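Local coordinates for rhamnonate dehydratase (Gibberella zeae PH-1, PDB 3FXG), which probably catalyses the magnesium-dependent dehydration of L-rhamnonate to its 2-keto-3-deoxy product, as a member of the enolase superfamily, at residues A13-I18 and L68-A73; P151-I156 and S331-I336; F364-I369 and G386-P391. All coordinates share one frame; numbering follows the deposited sequence.

Interaction 1: A13-I18 and L68-A73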
# COMPACT_ATOMS: atom_id res chain seq x y z
N ALA A 13 -33.71 -2.23 41.42
CA ALA A 13 -32.51 -2.05 42.22
C ALA A 13 -31.34 -2.89 41.74
O ALA A 13 -31.51 -3.85 40.99
CB ALA A 13 -32.82 -2.40 43.68
N ILE A 14 -30.15 -2.50 42.17
CA ILE A 14 -28.94 -3.23 41.82
C ILE A 14 -28.10 -3.38 43.08
O ILE A 14 -27.92 -2.42 43.84
CB ILE A 14 -28.12 -2.51 40.72
CG1 ILE A 14 -26.86 -3.32 40.39
CG2 ILE A 14 -27.75 -1.11 41.16
CD1 ILE A 14 -26.16 -2.89 39.11
N ARG A 15 -27.60 -4.58 43.31
CA ARG A 15 -26.78 -4.87 44.48
C ARG A 15 -25.48 -5.53 44.02
O ARG A 15 -25.47 -6.22 43.00
CB ARG A 15 -27.53 -5.81 45.43
CG ARG A 15 -28.83 -5.24 46.00
CD ARG A 15 -29.53 -6.27 46.89
NE ARG A 15 -30.12 -7.38 46.13
CZ ARG A 15 -31.33 -7.34 45.56
NH1 ARG A 15 -32.08 -6.25 45.66
NH2 ARG A 15 -31.78 -8.39 44.88
N SER A 16 -24.40 -5.31 44.75
CA SER A 16 -23.12 -5.93 44.40
C SER A 16 -22.50 -6.52 45.64
O SER A 16 -22.67 -6.00 46.75
CB SER A 16 -22.17 -4.92 43.75
OG SER A 16 -21.76 -3.93 44.67
N PHE A 17 -21.78 -7.62 45.46
CA PHE A 17 -21.13 -8.32 46.56
C PHE A 17 -19.74 -8.76 46.17
O PHE A 17 -19.47 -9.06 45.00
CB PHE A 17 -21.92 -9.58 46.93
CG PHE A 17 -23.35 -9.31 47.31
CD1 PHE A 17 -23.69 -9.06 48.63
CD2 PHE A 17 -24.35 -9.30 46.34
CE1 PHE A 17 -25.01 -8.81 48.99
CE2 PHE A 17 -25.67 -9.05 46.69
CZ PHE A 17 -26.00 -8.80 48.02
N ILE A 18 -18.85 -8.80 47.15
CA ILE A 18 -17.49 -9.27 46.92
C ILE A 18 -17.54 -10.72 47.39
O ILE A 18 -18.13 -11.02 48.42
CB ILE A 18 -16.48 -8.50 47.78
CG1 ILE A 18 -16.45 -7.03 47.33
CG2 ILE A 18 -15.10 -9.14 47.67
CD1 ILE A 18 -15.73 -6.12 48.28
N LEU A 68 -20.08 -10.14 42.58
CA LEU A 68 -21.37 -10.55 42.05
C LEU A 68 -22.31 -9.36 41.95
O LEU A 68 -22.33 -8.50 42.83
CB LEU A 68 -22.01 -11.60 42.97
CG LEU A 68 -23.43 -12.07 42.60
CD1 LEU A 68 -23.34 -13.16 41.56
CD2 LEU A 68 -24.14 -12.58 43.84
N VAL A 69 -23.08 -9.32 40.88
CA VAL A 69 -24.03 -8.24 40.68
C VAL A 69 -25.44 -8.82 40.60
O VAL A 69 -25.66 -9.83 39.93
CB VAL A 69 -23.74 -7.47 39.37
CG1 VAL A 69 -24.88 -6.52 39.05
CG2 VAL A 69 -22.43 -6.70 39.50
N GLU A 70 -26.38 -8.19 41.30
CA GLU A 70 -27.76 -8.63 41.27
C GLU A 70 -28.60 -7.46 40.78
O GLU A 70 -28.45 -6.33 41.26
CB GLU A 70 -28.27 -9.04 42.66
CG GLU A 70 -27.55 -10.22 43.30
CD GLU A 70 -28.25 -10.71 44.56
OE1 GLU A 70 -28.62 -9.86 45.39
OE2 GLU A 70 -28.43 -11.93 44.72
N ILE A 71 -29.48 -7.71 39.82
CA ILE A 71 -30.35 -6.67 39.31
C ILE A 71 -31.78 -7.15 39.52
O ILE A 71 -32.18 -8.18 38.98
CB ILE A 71 -30.10 -6.40 37.81
CG1 ILE A 71 -28.66 -5.93 37.61
CG2 ILE A 71 -31.09 -5.35 37.29
CD1 ILE A 71 -28.27 -5.73 36.14
N GLU A 72 -32.53 -6.43 40.34
CA GLU A 72 -33.91 -6.81 40.64
C GLU A 72 -34.91 -5.96 39.87
O GLU A 72 -34.80 -4.73 39.86
CB GLU A 72 -34.18 -6.68 42.14
CG GLU A 72 -35.53 -7.25 42.56
CD GLU A 72 -35.73 -7.21 44.06
OE1 GLU A 72 -34.79 -7.58 44.80
OE2 GLU A 72 -36.83 -6.82 44.51
N ALA A 73 -35.87 -6.62 39.24
CA ALA A 73 -36.91 -5.94 38.48
C ALA A 73 -38.09 -5.63 39.39
O ALA A 73 -38.19 -6.17 40.50
CB ALA A 73 -37.36 -6.81 37.30

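Interaction 2: P151-I156 and S331-I336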
# COMPACT_ATOMS: atom_id res chain seq x y z
N PRO A 151 -34.00 -19.67 28.12
CA PRO A 151 -32.54 -19.68 28.30
C PRO A 151 -32.02 -18.50 27.48
O PRO A 151 -32.64 -18.12 26.49
CB PRO A 151 -32.12 -21.01 27.69
CG PRO A 151 -33.38 -21.85 27.72
CD PRO A 151 -34.45 -20.86 27.37
N VAL A 152 -30.89 -17.93 27.87
CA VAL A 152 -30.34 -16.79 27.13
C VAL A 152 -30.07 -17.12 25.66
O VAL A 152 -30.34 -16.30 24.78
CB VAL A 152 -29.03 -16.27 27.77
CG1 VAL A 152 -28.34 -15.27 26.85
CG2 VAL A 152 -29.35 -15.61 29.11
N TYR A 153 -29.57 -18.32 25.38
CA TYR A 153 -29.27 -18.68 24.00
C TYR A 153 -30.49 -18.61 23.08
O TYR A 153 -30.36 -18.33 21.90
CB TYR A 153 -28.58 -20.06 23.94
CG TYR A 153 -29.49 -21.28 23.98
CD1 TYR A 153 -29.98 -21.84 22.80
CD2 TYR A 153 -29.79 -21.91 25.19
CE1 TYR A 153 -30.75 -23.01 22.82
CE2 TYR A 153 -30.57 -23.08 25.22
CZ TYR A 153 -31.04 -23.62 24.03
OH TYR A 153 -31.76 -24.79 24.04
N ARG A 154 -31.68 -18.86 23.63
CA ARG A 154 -32.90 -18.81 22.84
C ARG A 154 -33.33 -17.37 22.55
O ARG A 154 -34.26 -17.13 21.78
CB ARG A 154 -34.05 -19.53 23.56
CG ARG A 154 -33.88 -21.03 23.67
CD ARG A 154 -33.90 -21.69 22.31
NE ARG A 154 -33.92 -23.15 22.43
CZ ARG A 154 -33.71 -23.99 21.42
NH1 ARG A 154 -33.47 -23.53 20.20
NH2 ARG A 154 -33.74 -25.30 21.63
N LEU A 155 -32.65 -16.41 23.17
CA LEU A 155 -32.95 -14.99 22.99
C LEU A 155 -31.96 -14.28 22.08
O LEU A 155 -32.19 -13.15 21.67
CB LEU A 155 -32.95 -14.28 24.35
CG LEU A 155 -33.93 -14.76 25.42
CD1 LEU A 155 -33.79 -13.89 26.67
CD2 LEU A 155 -35.35 -14.69 24.88
N ILE A 156 -30.86 -14.95 21.74
CA ILE A 156 -29.84 -14.31 20.91
C ILE A 156 -29.51 -15.02 19.60
O ILE A 156 -28.39 -14.93 19.10
CB ILE A 156 -28.53 -14.12 21.70
CG1 ILE A 156 -28.02 -15.47 22.20
CG2 ILE A 156 -28.77 -13.19 22.88
CD1 ILE A 156 -26.68 -15.40 22.91
N SER A 331 -20.40 -18.05 28.22
CA SER A 331 -19.83 -18.32 26.91
C SER A 331 -20.58 -19.46 26.23
O SER A 331 -20.73 -19.47 25.01
CB SER A 331 -18.34 -18.65 27.03
OG SER A 331 -18.11 -19.64 28.02
N TYR A 332 -21.07 -20.43 27.01
CA TYR A 332 -21.80 -21.55 26.42
C TYR A 332 -23.02 -21.07 25.64
O TYR A 332 -23.24 -21.50 24.51
CB TYR A 332 -22.25 -22.55 27.49
CG TYR A 332 -21.14 -23.03 28.40
CD1 TYR A 332 -19.80 -22.96 28.00
CD2 TYR A 332 -21.42 -23.55 29.67
CE1 TYR A 332 -18.78 -23.39 28.83
CE2 TYR A 332 -20.40 -23.98 30.51
CZ TYR A 332 -19.08 -23.90 30.08
OH TYR A 332 -18.06 -24.31 30.91
N HIS A 333 -23.81 -20.19 26.25
CA HIS A 333 -25.00 -19.69 25.59
C HIS A 333 -24.67 -18.93 24.32
O HIS A 333 -25.45 -18.92 23.36
CB HIS A 333 -25.81 -18.80 26.54
CG HIS A 333 -26.65 -19.57 27.52
ND1 HIS A 333 -26.11 -20.27 28.58
CD2 HIS A 333 -27.99 -19.74 27.60
CE1 HIS A 333 -27.08 -20.83 29.28
NE2 HIS A 333 -28.23 -20.52 28.71
N PHE A 334 -23.51 -18.29 24.30
CA PHE A 334 -23.08 -17.54 23.14
C PHE A 334 -22.60 -18.48 22.04
O PHE A 334 -23.05 -18.39 20.89
CB PHE A 334 -21.96 -16.57 23.52
CG PHE A 334 -21.39 -15.83 22.35
CD1 PHE A 334 -22.11 -14.82 21.72
CD2 PHE A 334 -20.13 -16.15 21.87
CE1 PHE A 334 -21.59 -14.16 20.62
CE2 PHE A 334 -19.60 -15.49 20.76
CZ PHE A 334 -20.33 -14.50 20.14
N GLN A 335 -21.67 -19.37 22.38
CA GLN A 335 -21.11 -20.31 21.41
C GLN A 335 -22.13 -21.19 20.70
O GLN A 335 -21.96 -21.53 19.53
CB GLN A 335 -20.08 -21.23 22.08
CG GLN A 335 -18.76 -20.57 22.41
CD GLN A 335 -18.24 -19.71 21.27
OE1 GLN A 335 -18.74 -18.61 21.04
NE2 GLN A 335 -17.24 -20.21 20.55
N ILE A 336 -23.18 -21.58 21.41
CA ILE A 336 -24.20 -22.45 20.84
C ILE A 336 -25.14 -21.73 19.88
O ILE A 336 -25.87 -22.37 19.13
CB ILE A 336 -25.03 -23.10 21.97
CG1 ILE A 336 -25.69 -24.39 21.48
CG2 ILE A 336 -26.10 -22.13 22.45
CD1 ILE A 336 -24.70 -25.51 21.25

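Interaction 3: F364-I369 and G386-P391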
# COMPACT_ATOMS: atom_id res chain seq x y z
N PHE A 364 -22.18 -21.48 42.71
CA PHE A 364 -23.43 -22.00 42.16
C PHE A 364 -23.54 -23.49 42.45
O PHE A 364 -22.53 -24.16 42.70
CB PHE A 364 -23.49 -21.75 40.65
CG PHE A 364 -23.29 -20.31 40.28
CD1 PHE A 364 -24.21 -19.34 40.67
CD2 PHE A 364 -22.16 -19.91 39.57
CE1 PHE A 364 -24.01 -18.00 40.35
CE2 PHE A 364 -21.96 -18.57 39.24
CZ PHE A 364 -22.88 -17.61 39.64
N ILE A 365 -24.76 -24.03 42.41
CA ILE A 365 -24.96 -25.45 42.68
C ILE A 365 -25.24 -26.30 41.45
O ILE A 365 -25.21 -27.53 41.53
CB ILE A 365 -26.14 -25.66 43.66
CG1 ILE A 365 -27.44 -25.18 43.02
CG2 ILE A 365 -25.89 -24.90 44.95
CD1 ILE A 365 -28.65 -25.29 43.93
N ASP A 366 -25.50 -25.66 40.32
CA ASP A 366 -25.84 -26.39 39.10
C ASP A 366 -25.12 -25.97 37.82
O ASP A 366 -25.72 -25.97 36.74
CB ASP A 366 -27.35 -26.30 38.87
CG ASP A 366 -27.86 -24.88 38.94
OD1 ASP A 366 -27.03 -23.95 39.00
OD2 ASP A 366 -29.10 -24.69 38.94
N GLU A 367 -23.85 -25.61 37.93
CA GLU A 367 -23.11 -25.20 36.74
C GLU A 367 -22.93 -26.42 35.83
O GLU A 367 -22.48 -27.47 36.28
CB GLU A 367 -21.73 -24.66 37.15
CG GLU A 367 -20.95 -24.01 36.02
CD GLU A 367 -19.51 -23.68 36.41
OE1 GLU A 367 -19.31 -23.02 37.45
OE2 GLU A 367 -18.59 -24.09 35.67
N PRO A 368 -23.32 -26.30 34.55
CA PRO A 368 -23.16 -27.43 33.63
C PRO A 368 -21.67 -27.59 33.31
O PRO A 368 -21.02 -26.63 32.92
CB PRO A 368 -23.98 -27.01 32.42
CG PRO A 368 -23.82 -25.52 32.42
CD PRO A 368 -23.98 -25.17 33.88
N ILE A 369 -21.14 -28.79 33.49
CA ILE A 369 -19.72 -29.03 33.25
C ILE A 369 -19.47 -30.09 32.18
O ILE A 369 -20.11 -31.14 32.17
CB ILE A 369 -19.02 -29.43 34.56
CG1 ILE A 369 -19.12 -28.28 35.57
CG2 ILE A 369 -17.55 -29.77 34.31
CD1 ILE A 369 -18.67 -28.64 36.96
N GLY A 386 -29.11 -19.96 33.66
CA GLY A 386 -29.30 -21.21 34.39
C GLY A 386 -28.45 -21.50 35.61
O GLY A 386 -28.35 -22.66 36.03
N LEU A 387 -27.86 -20.47 36.21
CA LEU A 387 -27.03 -20.67 37.39
C LEU A 387 -27.79 -20.31 38.66
O LEU A 387 -28.37 -19.23 38.75
CB LEU A 387 -25.76 -19.84 37.29
CG LEU A 387 -24.80 -20.24 36.16
CD1 LEU A 387 -23.71 -19.19 36.01
CD2 LEU A 387 -24.20 -21.60 36.47
N THR A 388 -27.79 -21.22 39.63
CA THR A 388 -28.49 -20.99 40.88
C THR A 388 -27.48 -20.83 42.01
O THR A 388 -26.65 -21.71 42.25
CB THR A 388 -29.43 -22.16 41.21
OG1 THR A 388 -28.67 -23.36 41.35
CG2 THR A 388 -30.43 -22.36 40.08
N ILE A 389 -27.55 -19.70 42.70
CA ILE A 389 -26.64 -19.42 43.79
C ILE A 389 -26.74 -20.43 44.93
O ILE A 389 -27.83 -20.79 45.38
CB ILE A 389 -26.87 -17.99 44.34
CG1 ILE A 389 -26.56 -16.97 43.25
CG2 ILE A 389 -26.00 -17.75 45.57
CD1 ILE A 389 -26.80 -15.53 43.66
N ASN A 390 -25.58 -20.90 45.37
CA ASN A 390 -25.49 -21.86 46.47
C ASN A 390 -25.80 -21.12 47.77
O ASN A 390 -25.08 -20.20 48.15
CB ASN A 390 -24.08 -22.45 46.49
CG ASN A 390 -23.85 -23.37 47.67
OD1 ASN A 390 -24.77 -23.71 48.40
ND2 ASN A 390 -22.60 -23.77 47.86
N PRO A 391 -26.89 -21.51 48.46
CA PRO A 391 -27.28 -20.87 49.73
C PRO A 391 -26.11 -20.72 50.70
O PRO A 391 -25.99 -19.70 51.38
CB PRO A 391 -28.36 -21.81 50.26
CG PRO A 391 -29.01 -22.30 49.01
CD PRO A 391 -27.81 -22.61 48.13
O HOH W 1 -27.66 -25.05 35.28

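Interaction 1: A13-I18 and L68-A73
R15 reaches across to two acidic side chains of the neighbouring strand, E70 and E72, and its guanidinium is engaged on three nitrogens. NE gives a nearly straight bond to E70 OE1 (R15 NE to E70 OE1 3.0 Å, 167° at the hydrogen), with the oxygen in the guanidinium plane and the carboxylate turned 87° against it. NH1 and NH2 both close on one atom, E72 OE1, each at 3.1 Å and more bent; NH2 meets the anti lone pair, while NH1 comes from above the carboxylate plane. A bend at chi3 (-72°) carries the end of R15 toward E70 and E72, on the same face of the sheet. E70 OE1 also sits at the edge of the F17 ring, 3.3 Å from F17 CE2, and E70 OE2 has a weak, long ion pair with R394. These strands are neighbours in the antiparallel sheet of the enolase-type N-terminal domain, their axes 4.6 Å apart. Reciprocal N-H to O bonds join A13 with E72, R15 with E70 and F17 with L68, satisfying both backbone groups of all six residues; L68 N to F17 O is 2.7 Å. At the non-hydrogen-bonded pairs I14-I71 and S16-V69 the face is mainly apolar, and I14 CD1 lies 3.8 Å from V69 CG1. The buried hydroxyl there, S16 OG, is satisfied by H94 and S400.

Interaction 2: P151-I156 and S331-I336
P151 begins the contact at the edge of the H333 imidazole, where P151 CB stands 4.1 Å from H333 NE2. V152 follows with its backbone and its branch point: V152 CB packs 3.6 Å from H333 CD2, and V152 N lies obliquely to the same ring. At Y153 the approach is closest, for Y153 N is 3.1 Å from H333 CD2 and lies in the imidazole plane. This is an approach to a ring carbon rather than a polar bond; the ring nitrogen H333 ND1 is instead bonded to P329 O, which ties the imidazole back to the start of its own helix and helps fix its rotation. The Y153 ring leaves CB in the crowded position between N and the carbonyl carbon (chi1 82°), which brings its CD2 edge to H333 CD2 at 3.7 Å. The two rings are oblique, with planes at 57° and centroids 5.8 Å apart. Y153 CB also packs on I336 CG2 at 3.6 Å, while the phenol hydroxyl is bonded to D381. After the turn, which is tied by R154 N to P151 O and L155 N to V152 O and approached by a second subunit at P151, R154 and L155, I156 returns to the helix: its CD1 touches H333 O at 3.8 Å and comes near F334 CA. The contact is thus almost wholly van der Waals packing, setting the loop between helix 128-148 and strand 163-169 on helix 329-335 of the enolase-superfamily C-terminal barrel domain. V152 and F334 both pack on L305 of helix 305-316, I156 reaches W141 of helix 128-148, and Y332 and Q335 rest on strand 344-347 of the barrel.

Interaction 3: F364-I369 and G386-P391
F364 and L387 make the tight part of this contact. L387 CB lies over one face of the phenyl ring, 3.9 Å from the F364 centroid and 16° off the ring normal, a CH-pi contact, and L387 CD1 adds packing at 3.7 Å from F364 CE2. The other methyl, L387 CD2, reaches further along the same segment, 3.8 Å from E367 CA. I389 CG1 approaches F364 CE1. The backbones bridge once, at F364 and I389, and I365 N beside it donates to T388 O at 3.0 Å from almost straight ahead of the carbonyl.

Toward solvent the chemistry turns polar. With CG between its backbone N and carbonyl carbon (chi1 50°), D366 folds back on the opposing loop, and its OD1 accepts a bond from T388 N through the syn lone pair at 2.9 Å. The T388 hydroxyl also donates to D366 OD2, although its modelled position is less certain. One water donates to both D366 O and G386 O, 2.6 Å from each. I365 is exposed, and its CG2 touches N390 CB.

N390 N-caps helix 391-394 through a bond from A392 N to its OD1, and its ND2 donates to D362 O. With F364 and I389 packed on F80 of strand 78-84, and L387 on P329 and Y330 of helix 329-335, these irregular loops flanking strand 374-376 join the enolase-type C-terminal barrel to the N-terminal sheet.

How the interactions relate
The three contacts differ in chemistry as they do in place. Interaction 1 is a buried antiparallel strand pair of the N-terminal sheet, held by backbone bonds and a salt-bridge network; interaction 2 is also buried but relies on packing without such bonds; interaction 3 is only partly buried and mixes an apolar core with a polar, water-bridged rim. Interaction 3 touches both others: at the N-terminal sheet I389 CD1 packs 4.0 Å from L68 CD2 of interaction 1, and at helix 329-335, which interactions 2 and 3 share as a packing partner, P368 O lies 3.6 Å from Y332 CE2. Interactions 1 and 2 stay about 12 Å apart at their nearest atoms.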